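Local coordinates for fluvirucin B1 DH domain from module 1 (Actinomadura vulgaris, PDB 6OBV), which probably dehydrates the acyl-carrier-bound beta-hydroxyacyl intermediate made by the first module of the fluvirucin B1 polyketide synthase, acting as its dehydratase domain, at residues V115-A120 / V134-G139; E163-A168 / R198-G203; G190-G195 / D213-A218; D274-L279 / I292-S297. One frame throughout, in Å; residues are numbered along the deposited sequence.

Contact 1: residues V115-A120 / V134-G139; sequences VQLQVA and VHARTG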
loop_
_atom_site.group_PDB
_atom_site.type_symbol
_atom_site.label_atom_id
_atom_site.label_comp_id
_atom_site.label_asym_id
_atom_site.label_seq_id
_atom_site.Cartn_x
_atom_site.Cartn_y
_atom_site.Cartn_z
ATOM N N VAL A 115 -7.239 12.414 -8.148
ATOM C CA VAL A 115 -7.972 11.229 -7.722
ATOM C C VAL A 115 -6.974 10.176 -7.266
ATOM O O VAL A 115 -6.038 9.836 -8.002
ATOM C CB VAL A 115 -8.853 10.687 -8.857
ATOM C CG1 VAL A 115 -9.608 9.456 -8.411
ATOM C CG2 VAL A 115 -9.799 11.781 -9.372
ATOM N N GLN A 116 -7.174 9.665 -6.050
ATOM C CA GLN A 116 -6.395 8.535 -5.559
ATOM C C GLN A 116 -6.995 7.231 -6.072
ATOM O O GLN A 116 -8.210 7.035 -6.003
ATOM C CB GLN A 116 -6.376 8.525 -4.031
ATOM C CG GLN A 116 -5.565 9.635 -3.418
ATOM C CD GLN A 116 -5.453 9.474 -1.916
ATOM O OE1 GLN A 116 -6.361 8.925 -1.258
ATOM N NE2 GLN A 116 -4.328 9.930 -1.360
ATOM N N LEU A 117 -6.149 6.339 -6.593
ATOM C CA LEU A 117 -6.593 5.056 -7.137
ATOM C C LEU A 117 -6.044 3.925 -6.287
ATOM O O LEU A 117 -4.903 3.996 -5.832
ATOM C CB LEU A 117 -6.110 4.861 -8.576
ATOM C CG LEU A 117 -6.575 5.818 -9.666
ATOM C CD1 LEU A 117 -6.007 5.345 -11.031
ATOM C CD2 LEU A 117 -8.090 5.870 -9.697
ATOM N N GLN A 118 -6.841 2.873 -6.085
ATOM C CA GLN A 118 -6.335 1.657 -5.450
ATOM C C GLN A 118 -6.919 0.442 -6.147
ATOM O O GLN A 118 -8.139 0.335 -6.287
ATOM C CB GLN A 118 -6.673 1.586 -3.957
ATOM C CG GLN A 118 -5.565 2.019 -3.041
ATOM C CD GLN A 118 -5.789 1.575 -1.606
ATOM O OE1 GLN A 118 -6.225 0.455 -1.349
ATOM N NE2 GLN A 118 -5.500 2.460 -0.666
ATOM N N VAL A 119 -6.045 -0.474 -6.553
ATOM C CA VAL A 119 -6.423 -1.713 -7.215
ATOM C C VAL A 119 -6.045 -2.850 -6.277
ATOM O O VAL A 119 -4.859 -3.090 -6.025
ATOM C CB VAL A 119 -5.737 -1.874 -8.582
ATOM C CG1 VAL A 119 -6.264 -3.116 -9.270
ATOM C CG2 VAL A 119 -5.947 -0.631 -9.469
ATOM N N ALA A 120 -7.042 -3.541 -5.737
ATOM C CA ALA A 120 -6.802 -4.612 -4.784
ATOM C C ALA A 120 -6.961 -5.960 -5.478
ATOM O O ALA A 120 -7.911 -6.165 -6.238
ATOM C CB ALA A 120 -7.761 -4.499 -3.601
ATOM N N VAL A 134 -11.368 -2.128 -8.002
ATOM C CA VAL A 134 -10.790 -0.788 -8.151
ATOM C C VAL A 134 -11.598 0.179 -7.290
ATOM O O VAL A 134 -12.821 0.278 -7.443
ATOM C CB VAL A 134 -10.765 -0.311 -9.616
ATOM C CG1 VAL A 134 -10.039 1.039 -9.727
ATOM C CG2 VAL A 134 -10.065 -1.313 -10.523
ATOM N N HIS A 135 -10.918 0.878 -6.378
ATOM C CA HIS A 135 -11.477 1.927 -5.535
ATOM C C HIS A 135 -10.866 3.279 -5.896
ATOM O O HIS A 135 -9.749 3.364 -6.407
ATOM C CB HIS A 135 -11.223 1.631 -4.049
ATOM C CG HIS A 135 -11.966 0.435 -3.538
ATOM N ND1 HIS A 135 -11.550 -0.859 -3.776
ATOM C CD2 HIS A 135 -13.108 0.339 -2.818
ATOM C CE1 HIS A 135 -12.397 -1.699 -3.215
ATOM N NE2 HIS A 135 -13.351 -0.999 -2.626
ATOM N N ALA A 136 -11.600 4.349 -5.605
ATOM C CA ALA A 136 -11.094 5.681 -5.896
ATOM C C ALA A 136 -11.683 6.665 -4.908
ATOM O O ALA A 136 -12.748 6.438 -4.320
ATOM C CB ALA A 136 -11.418 6.114 -7.338
ATOM N N ARG A 137 -10.969 7.773 -4.726
ATOM C CA ARG A 137 -11.496 8.862 -3.916
ATOM C C ARG A 137 -10.728 10.130 -4.242
ATOM O O ARG A 137 -9.610 10.086 -4.770
ATOM C CB ARG A 137 -11.398 8.548 -2.423
ATOM C CG ARG A 137 -9.985 8.442 -1.929
ATOM C CD ARG A 137 -9.910 8.755 -0.457
ATOM N NE ARG A 137 -8.557 8.571 0.063
ATOM C CZ ARG A 137 -8.276 8.331 1.341
ATOM N NH1 ARG A 137 -9.255 8.244 2.229
ATOM N NH2 ARG A 137 -7.014 8.169 1.731
ATOM N N THR A 138 -11.362 11.267 -3.952
ATOM C CA THR A 138 -10.747 12.578 -4.091
ATOM C C THR A 138 -10.776 13.263 -2.742
ATOM O O THR A 138 -11.749 13.123 -1.990
ATOM C CB THR A 138 -11.469 13.466 -5.114
ATOM O OG1 THR A 138 -12.746 13.849 -4.594
ATOM C CG2 THR A 138 -11.677 12.733 -6.402
ATOM N N GLY A 139 -9.717 14.015 -2.456
ATOM C CA GLY A 139 -9.602 14.672 -1.167
ATOM C C GLY A 139 -9.765 13.681 -0.036
ATOM O O GLY A 139 -9.183 12.586 -0.042
#

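Contact 2: residues E163-A168 / R198-G203; sequences EQWPPA and RAWIRG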
loop_
_atom_site.group_PDB
_atom_site.type_symbol
_atom_site.label_atom_id
_atom_site.label_comp_id
_atom_site.label_asym_id
_atom_site.label_seq_id
_atom_site.Cartn_x
_atom_site.Cartn_y
_atom_site.Cartn_z
ATOM N N GLU A 163 -6.060 -12.110 -43.086
ATOM C CA GLU A 163 -5.878 -10.730 -43.512
ATOM C C GLU A 163 -5.940 -10.604 -45.028
ATOM O O GLU A 163 -4.949 -10.832 -45.732
ATOM C CB GLU A 163 -4.566 -10.164 -42.976
ATOM C CG GLU A 163 -4.589 -8.646 -42.726
ATOM C CD GLU A 163 -3.195 -8.035 -42.606
ATOM O OE1 GLU A 163 -2.467 -8.408 -41.661
ATOM O OE2 GLU A 163 -2.831 -7.185 -43.456
ATOM N N GLN A 164 -7.117 -10.257 -45.518
ATOM C CA GLN A 164 -7.242 -9.076 -46.349
ATOM C C GLN A 164 -7.737 -8.001 -45.395
ATOM O O GLN A 164 -8.633 -8.263 -44.584
ATOM C CB GLN A 164 -8.198 -9.246 -47.533
ATOM C CG GLN A 164 -8.163 -10.585 -48.205
ATOM C CD GLN A 164 -9.416 -10.866 -49.010
ATOM O OE1 GLN A 164 -9.914 -11.992 -49.029
ATOM N NE2 GLN A 164 -9.925 -9.843 -49.697
ATOM N N TRP A 165 -7.106 -6.830 -45.418
ATOM C CA TRP A 165 -7.624 -5.727 -44.618
ATOM C C TRP A 165 -7.989 -4.572 -45.537
ATOM O O TRP A 165 -7.104 -4.027 -46.220
ATOM C CB TRP A 165 -6.647 -5.255 -43.548
ATOM C CG TRP A 165 -7.327 -4.278 -42.638
ATOM C CD1 TRP A 165 -7.219 -2.919 -42.663
ATOM C CD2 TRP A 165 -8.262 -4.586 -41.599
ATOM N NE1 TRP A 165 -8.008 -2.357 -41.684
ATOM C CE2 TRP A 165 -8.668 -3.361 -41.022
ATOM C CE3 TRP A 165 -8.787 -5.778 -41.092
ATOM C CZ2 TRP A 165 -9.577 -3.296 -39.962
ATOM C CZ3 TRP A 165 -9.690 -5.712 -40.052
ATOM C CH2 TRP A 165 -10.072 -4.479 -39.490
ATOM N N PRO A 166 -9.266 -4.161 -45.586
ATOM C CA PRO A 166 -10.331 -4.759 -44.761
ATOM C C PRO A 166 -10.832 -6.081 -45.356
ATOM O O PRO A 166 -10.559 -6.350 -46.524
ATOM C CB PRO A 166 -11.421 -3.686 -44.773
ATOM C CG PRO A 166 -11.247 -3.029 -46.136
ATOM C CD PRO A 166 -9.772 -3.088 -46.463
ATOM N N PRO A 167 -11.511 -6.903 -44.556
ATOM C CA PRO A 167 -11.936 -8.222 -45.043
ATOM C C PRO A 167 -12.785 -8.121 -46.299
ATOM O O PRO A 167 -13.426 -7.100 -46.560
ATOM C CB PRO A 167 -12.747 -8.783 -43.873
ATOM C CG PRO A 167 -12.119 -8.153 -42.688
ATOM C CD PRO A 167 -11.734 -6.759 -43.107
ATOM N N ALA A 168 -12.786 -9.199 -47.073
ATOM C CA ALA A 168 -13.614 -9.245 -48.269
ATOM C C ALA A 168 -15.083 -9.083 -47.897
ATOM O O ALA A 168 -15.521 -9.474 -46.810
ATOM C CB ALA A 168 -13.393 -10.554 -49.033
ATOM N N ARG A 198 -11.603 5.241 -39.799
ATOM C CA ARG A 198 -12.189 4.551 -40.938
ATOM C C ARG A 198 -12.966 3.347 -40.433
ATOM O O ARG A 198 -12.604 2.738 -39.419
ATOM C CB ARG A 198 -11.128 4.094 -41.948
ATOM C CG ARG A 198 -10.603 5.192 -42.841
ATOM C CD ARG A 198 -9.189 4.877 -43.300
ATOM N NE ARG A 198 -8.357 4.517 -42.154
ATOM C CZ ARG A 198 -7.529 5.349 -41.521
ATOM N NH1 ARG A 198 -7.397 6.616 -41.930
ATOM N NH2 ARG A 198 -6.832 4.906 -40.474
ATOM N N ALA A 199 -14.026 2.990 -41.162
ATOM C CA ALA A 199 -14.874 1.877 -40.766
ATOM C C ALA A 199 -15.524 1.239 -41.987
ATOM O O ALA A 199 -15.854 1.918 -42.962
ATOM C CB ALA A 199 -15.951 2.325 -39.779
ATOM N N TRP A 200 -15.709 -0.083 -41.911
ATOM C CA TRP A 200 -16.398 -0.873 -42.923
ATOM C C TRP A 200 -17.435 -1.771 -42.250
ATOM O O TRP A 200 -17.271 -2.180 -41.096
ATOM C CB TRP A 200 -15.432 -1.754 -43.730
ATOM C CG TRP A 200 -14.240 -1.065 -44.367
ATOM C CD1 TRP A 200 -14.068 -0.784 -45.694
ATOM C CD2 TRP A 200 -13.046 -0.616 -43.709
ATOM N NE1 TRP A 200 -12.846 -0.176 -45.901
ATOM C CE2 TRP A 200 -12.202 -0.061 -44.699
ATOM C CE3 TRP A 200 -12.611 -0.621 -42.381
ATOM C CZ2 TRP A 200 -10.946 0.481 -44.398
ATOM C CZ3 TRP A 200 -11.364 -0.084 -42.085
ATOM C CH2 TRP A 200 -10.547 0.456 -43.090
ATOM N N ILE A 201 -18.493 -2.102 -42.983
ATOM C CA ILE A 201 -19.567 -2.943 -42.463
ATOM C C ILE A 201 -19.736 -4.158 -43.360
ATOM O O ILE A 201 -19.719 -4.037 -44.593
ATOM C CB ILE A 201 -20.885 -2.163 -42.337
ATOM C CG1 ILE A 201 -20.777 -1.168 -41.176
ATOM C CG2 ILE A 201 -22.024 -3.097 -42.054
ATOM C CD1 ILE A 201 -21.947 -0.214 -41.113
ATOM N N ARG A 202 -19.877 -5.330 -42.739
ATOM C CA ARG A 202 -20.166 -6.567 -43.463
ATOM C C ARG A 202 -21.165 -7.368 -42.640
ATOM O O ARG A 202 -20.832 -7.828 -41.541
ATOM C CB ARG A 202 -18.898 -7.387 -43.715
ATOM C CG ARG A 202 -19.196 -8.705 -44.492
ATOM C CD ARG A 202 -17.964 -9.563 -44.680
ATOM N NE ARG A 202 -17.377 -9.981 -43.408
ATOM C CZ ARG A 202 -16.283 -10.728 -43.322
ATOM N NH1 ARG A 202 -15.677 -11.131 -44.435
ATOM N NH2 ARG A 202 -15.798 -11.073 -42.135
ATOM N N GLY A 203 -22.372 -7.559 -43.171
ATOM C CA GLY A 203 -23.413 -8.182 -42.368
ATOM C C GLY A 203 -23.598 -7.407 -41.078
ATOM O O GLY A 203 -23.611 -6.172 -41.068
#

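Contact 3: residues G190-G195 / D213-A218; sequences GPAFQG and DEREAA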
loop_
_atom_site.group_PDB
_atom_site.type_symbol
_atom_site.label_atom_id
_atom_site.label_comp_id
_atom_site.label_asym_id
_atom_site.label_seq_id
_atom_site.Cartn_x
_atom_site.Cartn_y
_atom_site.Cartn_z
ATOM N N GLY A 190 -14.299 14.394 -26.360
ATOM C CA GLY A 190 -13.372 15.411 -26.765
ATOM C C GLY A 190 -12.303 14.855 -27.699
ATOM O O GLY A 190 -12.287 13.655 -28.024
ATOM N N PRO A 191 -11.370 15.730 -28.113
ATOM C CA PRO A 191 -10.372 15.340 -29.135
ATOM C C PRO A 191 -9.610 14.044 -28.855
ATOM O O PRO A 191 -9.407 13.245 -29.780
ATOM C CB PRO A 191 -9.426 16.545 -29.160
ATOM C CG PRO A 191 -10.270 17.698 -28.690
ATOM C CD PRO A 191 -11.199 17.125 -27.666
ATOM N N ALA A 192 -9.178 13.807 -27.613
ATOM C CA ALA A 192 -8.386 12.611 -27.327
ATOM C C ALA A 192 -9.167 11.315 -27.535
ATOM O O ALA A 192 -8.551 10.259 -27.745
ATOM C CB ALA A 192 -7.855 12.658 -25.891
ATOM N N PHE A 193 -10.497 11.372 -27.478
ATOM C CA PHE A 193 -11.345 10.197 -27.601
ATOM C C PHE A 193 -12.011 10.081 -28.958
ATOM O O PHE A 193 -12.854 9.203 -29.139
ATOM C CB PHE A 193 -12.400 10.203 -26.494
ATOM C CG PHE A 193 -11.886 9.633 -25.218
ATOM C CD1 PHE A 193 -12.151 8.320 -24.873
ATOM C CD2 PHE A 193 -11.051 10.386 -24.401
ATOM C CE1 PHE A 193 -11.625 7.779 -23.716
ATOM C CE2 PHE A 193 -10.530 9.854 -23.218
ATOM C CZ PHE A 193 -10.812 8.547 -22.886
ATOM N N GLN A 194 -11.653 10.934 -29.910
ATOM C CA GLN A 194 -12.211 10.859 -31.265
ATOM C C GLN A 194 -11.319 10.050 -32.198
ATOM O O GLN A 194 -11.035 10.465 -33.313
ATOM C CB GLN A 194 -12.431 12.263 -31.813
ATOM C CG GLN A 194 -13.517 13.050 -31.070
ATOM C CD GLN A 194 -13.549 14.514 -31.463
ATOM O OE1 GLN A 194 -12.908 14.924 -32.430
ATOM N NE2 GLN A 194 -14.288 15.312 -30.702
ATOM N N GLY A 195 -10.914 8.851 -31.764
ATOM C CA GLY A 195 -9.938 8.064 -32.496
ATOM C C GLY A 195 -10.449 7.263 -33.678
ATOM O O GLY A 195 -9.628 6.706 -34.406
ATOM N N ASP A 213 -4.610 10.649 -31.034
ATOM C CA ASP A 213 -3.992 11.947 -31.272
ATOM C C ASP A 213 -2.515 11.900 -30.896
ATOM O O ASP A 213 -2.065 11.031 -30.140
ATOM C CB ASP A 213 -4.664 13.033 -30.436
ATOM C CG ASP A 213 -5.804 13.705 -31.144
ATOM O OD1 ASP A 213 -6.282 13.189 -32.184
ATOM O OD2 ASP A 213 -6.228 14.763 -30.630
ATOM N N GLU A 214 -1.757 12.876 -31.396
ATOM C CA GLU A 214 -0.324 12.872 -31.126
ATOM C C GLU A 214 -0.036 12.976 -29.629
ATOM O O GLU A 214 0.882 12.314 -29.126
ATOM C CB GLU A 214 0.364 13.983 -31.919
ATOM C CG GLU A 214 0.760 13.514 -33.333
ATOM C CD GLU A 214 1.307 14.618 -34.226
ATOM O OE1 GLU A 214 0.485 15.346 -34.828
ATOM O OE2 GLU A 214 2.552 14.744 -34.349
ATOM N N ARG A 215 -0.844 13.744 -28.884
ATOM C CA ARG A 215 -0.568 13.912 -27.454
ATOM C C ARG A 215 -0.652 12.585 -26.709
ATOM O O ARG A 215 0.189 12.295 -25.849
ATOM C CB ARG A 215 -1.521 14.930 -26.819
ATOM C CG ARG A 215 -1.042 15.453 -25.448
ATOM C CD ARG A 215 -2.051 16.411 -24.814
ATOM N NE ARG A 215 -3.367 15.779 -24.771
ATOM C CZ ARG A 215 -4.499 16.391 -24.441
ATOM N NH1 ARG A 215 -4.501 17.677 -24.112
ATOM N NH2 ARG A 215 -5.635 15.704 -24.440
ATOM N N GLU A 216 -1.651 11.766 -27.029
ATOM C CA GLU A 216 -1.805 10.464 -26.388
ATOM C C GLU A 216 -0.882 9.414 -27.001
ATOM O O GLU A 216 -0.462 8.479 -26.301
ATOM C CB GLU A 216 -3.264 10.001 -26.484
ATOM C CG GLU A 216 -4.201 10.707 -25.506
ATOM C CD GLU A 216 -4.391 12.167 -25.832
ATOM O OE1 GLU A 216 -4.586 12.461 -27.024
ATOM O OE2 GLU A 216 -4.324 13.012 -24.902
ATOM N N ALA A 217 -0.567 9.543 -28.296
ATOM C CA ALA A 217 0.384 8.632 -28.926
ATOM C C ALA A 217 1.752 8.698 -28.263
ATOM O O ALA A 217 2.457 7.686 -28.198
ATOM C CB ALA A 217 0.513 8.948 -30.417
ATOM N N ALA A 218 2.143 9.877 -27.764
ATOM C CA ALA A 218 3.450 10.023 -27.133
ATOM C C ALA A 218 3.548 9.247 -25.826
ATOM O O ALA A 218 4.638 8.803 -25.453
ATOM C CB ALA A 218 3.749 11.498 -26.877
HETATM O O HOH W 1 -5.856 10.254 -28.515
#

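Contact 4: residues D274-L279 / I292-S297; sequences DGATSL and ITSLIS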
loop_
_atom_site.group_PDB
_atom_site.type_symbol
_atom_site.label_atom_id
_atom_site.label_comp_id
_atom_site.label_asym_id
_atom_site.label_seq_id
_atom_site.Cartn_x
_atom_site.Cartn_y
_atom_site.Cartn_z
ATOM N N ASP A 274 -25.604 -12.872 -26.641
ATOM C CA ASP A 274 -25.968 -12.334 -25.341
ATOM C C ASP A 274 -26.624 -10.966 -25.447
ATOM O O ASP A 274 -26.964 -10.369 -24.420
ATOM C CB ASP A 274 -24.721 -12.243 -24.460
ATOM C CG ASP A 274 -23.866 -13.491 -24.538
ATOM O OD1 ASP A 274 -24.325 -14.503 -25.104
ATOM O OD2 ASP A 274 -22.704 -13.436 -24.077
ATOM N N GLY A 275 -26.804 -10.454 -26.661
ATOM C CA GLY A 275 -27.016 -9.031 -26.780
ATOM C C GLY A 275 -25.763 -8.248 -26.497
ATOM O O GLY A 275 -25.835 -7.050 -26.228
ATOM N N ALA A 276 -24.607 -8.902 -26.547
ATOM C CA ALA A 276 -23.325 -8.299 -26.253
ATOM C C ALA A 276 -22.484 -8.274 -27.524
ATOM O O ALA A 276 -22.868 -8.832 -28.552
ATOM C CB ALA A 276 -22.609 -9.072 -25.134
ATOM N N THR A 277 -21.320 -7.622 -27.437
ATOM C CA THR A 277 -20.388 -7.462 -28.548
ATOM C C THR A 277 -19.061 -8.112 -28.196
ATOM O O THR A 277 -18.559 -7.947 -27.080
ATOM C CB THR A 277 -20.122 -5.971 -28.873
ATOM O OG1 THR A 277 -21.361 -5.253 -29.006
ATOM C CG2 THR A 277 -19.264 -5.826 -30.167
ATOM N N SER A 278 -18.469 -8.825 -29.153
ATOM C CA SER A 278 -17.086 -9.264 -29.001
ATOM C C SER A 278 -16.183 -8.370 -29.840
ATOM O O SER A 278 -16.622 -7.765 -30.819
ATOM C CB SER A 278 -16.917 -10.730 -29.398
ATOM O OG SER A 278 -16.985 -10.908 -30.803
ATOM N N LEU A 279 -14.921 -8.258 -29.433
ATOM C CA LEU A 279 -13.994 -7.390 -30.149
ATOM C C LEU A 279 -12.613 -8.018 -30.166
ATOM O O LEU A 279 -12.105 -8.479 -29.139
ATOM C CB LEU A 279 -13.881 -5.974 -29.542
ATOM C CG LEU A 279 -15.138 -5.129 -29.373
ATOM C CD1 LEU A 279 -15.266 -4.854 -27.916
ATOM C CD2 LEU A 279 -15.068 -3.831 -30.128
ATOM N N ILE A 292 -11.470 -9.130 -26.662
ATOM C CA ILE A 292 -12.538 -9.010 -25.673
ATOM C C ILE A 292 -13.623 -9.997 -26.074
ATOM O O ILE A 292 -14.241 -9.856 -27.140
ATOM C CB ILE A 292 -13.094 -7.587 -25.586
ATOM C CG1 ILE A 292 -12.035 -6.633 -25.029
ATOM C CG2 ILE A 292 -14.333 -7.574 -24.718
ATOM C CD1 ILE A 292 -11.907 -5.355 -25.823
ATOM N N THR A 293 -13.842 -11.014 -25.241
ATOM C CA THR A 293 -14.849 -12.011 -25.594
ATOM C C THR A 293 -16.254 -11.426 -25.532
ATOM O O THR A 293 -17.066 -11.656 -26.431
ATOM C CB THR A 293 -14.735 -13.227 -24.683
ATOM O OG1 THR A 293 -13.419 -13.786 -24.821
ATOM C CG2 THR A 293 -15.778 -14.267 -25.065
ATOM N N SER A 294 -16.556 -10.650 -24.501
ATOM C CA SER A 294 -17.897 -10.096 -24.390
ATOM C C SER A 294 -17.853 -8.744 -23.709
ATOM O O SER A 294 -17.226 -8.592 -22.653
ATOM C CB SER A 294 -18.804 -11.033 -23.609
ATOM O OG SER A 294 -20.071 -10.452 -23.455
ATOM N N LEU A 295 -18.547 -7.774 -24.297
ATOM C CA LEU A 295 -18.749 -6.473 -23.671
ATOM C C LEU A 295 -20.240 -6.168 -23.679
ATOM O O LEU A 295 -20.873 -6.203 -24.738
ATOM C CB LEU A 295 -17.964 -5.369 -24.395
ATOM C CG LEU A 295 -18.358 -3.943 -23.993
ATOM C CD1 LEU A 295 -18.067 -3.684 -22.514
ATOM C CD2 LEU A 295 -17.690 -2.916 -24.896
ATOM N N ILE A 296 -20.806 -5.919 -22.499
ATOM C CA ILE A 296 -22.182 -5.449 -22.367
ATOM C C ILE A 296 -22.142 -3.971 -22.011
ATOM O O ILE A 296 -21.405 -3.566 -21.099
ATOM C CB ILE A 296 -22.955 -6.241 -21.299
ATOM C CG1 ILE A 296 -23.168 -7.679 -21.750
ATOM C CG2 ILE A 296 -24.299 -5.547 -20.990
ATOM C CD1 ILE A 296 -23.321 -8.656 -20.601
ATOM N N SER A 297 -22.894 -3.166 -22.758
ATOM C CA SER A 297 -23.126 -1.758 -22.479
ATOM C C SER A 297 -24.505 -1.582 -21.841
ATOM O O SER A 297 -25.391 -2.423 -22.006
ATOM C CB SER A 297 -23.037 -0.934 -23.763
ATOM O OG SER A 297 -21.683 -0.690 -24.102
HETATM O O HOH W 2 -21.737 -3.843 -26.124
#

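Contact 1: residues V115-A120 / V134-G139
The edge of the R137 guanidinium, not a face, meets the carboxamide of Q116, the two planes turned only 30° apart. Q116 OE1 lies in the guanidinium plane and takes a nearly straight bond from R137 NE (2.6 Å, 163° at the hydrogen) and a weak one from R137 NH2 at 3.2 Å. The two side chains run alongside each other from one face of the sheet; R137 starts with CG between its backbone N and carbonyl carbon (chi1 65°), then extends to NE. R137 NH1 forms a salt bridge with E45 of the second subunit, whose backbone oxygen also accepts from Q118 NE2, so this face belongs to the dimer contact. The H135 imidazole touches W143; its ND1 is buried without a partner in the model. Beneath these groups runs an antiparallel hairpin of the first hotdog half of the double-hotdog fold. Q116 and R137 form one hydrogen-bonded pair, Q118 and H135 the next, where H135 N reaches Q118 O at 2.8 Å. On the reverse face L117, V119, V134 and A136 are buried: L117 CD2 sits 4.1 Å from A136 CB, V119 CG2 4.3 Å from V134 CG2, and helix 79-92 covers L117, V119 and V134. At the open end of the hairpin, away from its turn, V115 CG2 meets T138 CG2 at 3.6 Å.

Contact 2: residues E163-A168 / R198-G203
The one hydrogen bond between the two segments runs from R202 NH1 to A168 O (2.9 Å). It is bent, 135° at the hydrogen: the donor lies in the carbonyl plane, but the oxygen is tilted out of the guanidinium plane. R202 leaves the strand with CG anti to its backbone N and turns at chi3 (61°), which brings the guanidinium round to the loop. There P167 CB lies over one face of it, 3.8 Å from R202 NH1, while R202 NH2 makes a salt bridge with E205. The neighbouring proline treats W200 in the same way. Held by a cis peptide bond after W165, P166 points its pyrrolidine ring at the indole, and its CG stands 3.5 Å above the centroid of the W200 five-membered ring, a CH-pi contact; P166 CB covers the middle of the bicycle 3.6 Å above its plane. W165 comes in obliquely, its indole at 74° to that of W200, with W165 NE1 4.0 Å from W200 CH2. That N-H is spent on E209, and the W165 ring also makes a cation-pi contact with R266. The segment 163-168 is thus a surface loop laid over strand 196-202 of the second hotdog half, with F207 of the adjacent strand touching P167, W200 and R202. Consecutive prolines therefore each cover a flat group, one electron-rich and one cationic, so between these two segments the contact probably rests mainly on dispersion over flat groups, with one hydrogen bond to a backbone carbonyl at its end.

Contact 3: residues G190-G195 / D213-A218
P191 begins the touching part of segment 190-195, with its carbonyl O 3.6 Å from D213 OD2; both are acceptors, and no bond joins them. Next comes A192, whose methyl group is the main apolar element: its CB lies 3.5 Å from E216 OE1 and 4.0 Å from R215 NH2, at the edge of the guanidinium. A192 N is hydrogen-bonded to D68, while A192 O accepts a hydrogen from a water (2.8 Å) that also donates to E216 OE1 (3.0 Å) and accepts from D213 N (2.8 Å). F193 turns its ring to H69 and the helix 227-232. This 3-10 turn belongs to the GYxYGPxF motif of polyketide synthase dehydratases, and it is here set against the start of helix 214-218. E216 bends at chi2 (68°), and its OE2 takes two bonds from R215, NE at 2.9 Å and NH2 at 3.0 Å, arriving from opposite faces of the carboxylate plane. No direct hydrogen bond crosses the contact. The water, with three partners, does that work, and the R215 ion pair probably tempers the negative charge that E216 brings against the A192 methyl.

Contact 4: residues D274-L279 / I292-S297
A beta hairpin with a bulge joins strand 277-282 to strand 288-299, the register slipping by one residue between T277 and L279. T277 and L295 form a hydrogen-bonded pair, T277 N to L295 O at 3.1 Å and L295 N to T277 O at 2.8 Å. Beyond the slip L279 and I292 pair, with L279 N to I292 O at 2.9 Å and I292 N to L279 O at 2.6 Å, both nearly straight at 172°. Between the pairs S278 CB comes within 3.1 Å of T293 O. On the strand's other flank T293 and S294 together face N253 of strand 247-257, a classic bulge where the chain turns a corner at T293. The L279 and I292 side chains run alongside each other off the same face of the sheet, their CD1 atoms 4.0 Å apart; L279 CD1 also meets L295 CD2 at 4.3 Å. L234 touches L279 and L295, and W252 backs I292 and L295. At the open end of the hairpin, away from its turn, A276 CB packs on I296 CG1 (3.7 Å) and on S294 OG, which stands anti to the backbone N of its residue (chi1 177°). A water joins T277 OG1 to L295 O, an oxygen that already accepts the T277 N-H. Strands 264-271 and 247-257 flank the hairpin, an antiparallel order consistent with the second hotdog half of a double-hotdog dehydratase.

Contact 1 lies on the opposite side of the chain's centre from contacts 2 and 4, about 40 Å and 27 Å away between centres, and closes before the others open. The strand order runs from its hairpin through 144-152, 97-103 and 247-257 to the hairpin of contact 4, then through 264-271 and 205-211 to strand 196-202 of contact 2, as expected for two hotdog halves. Contacts 2 and 3 interleave along the chain, segment 190-195 leading into strand 196-202. Contact 3, about 24 to 25 Å from the others between centres, joins a loop to a short helix rather than sheet strands. The second subunit meets contact 1 alone, so the dimer contact lies on that side.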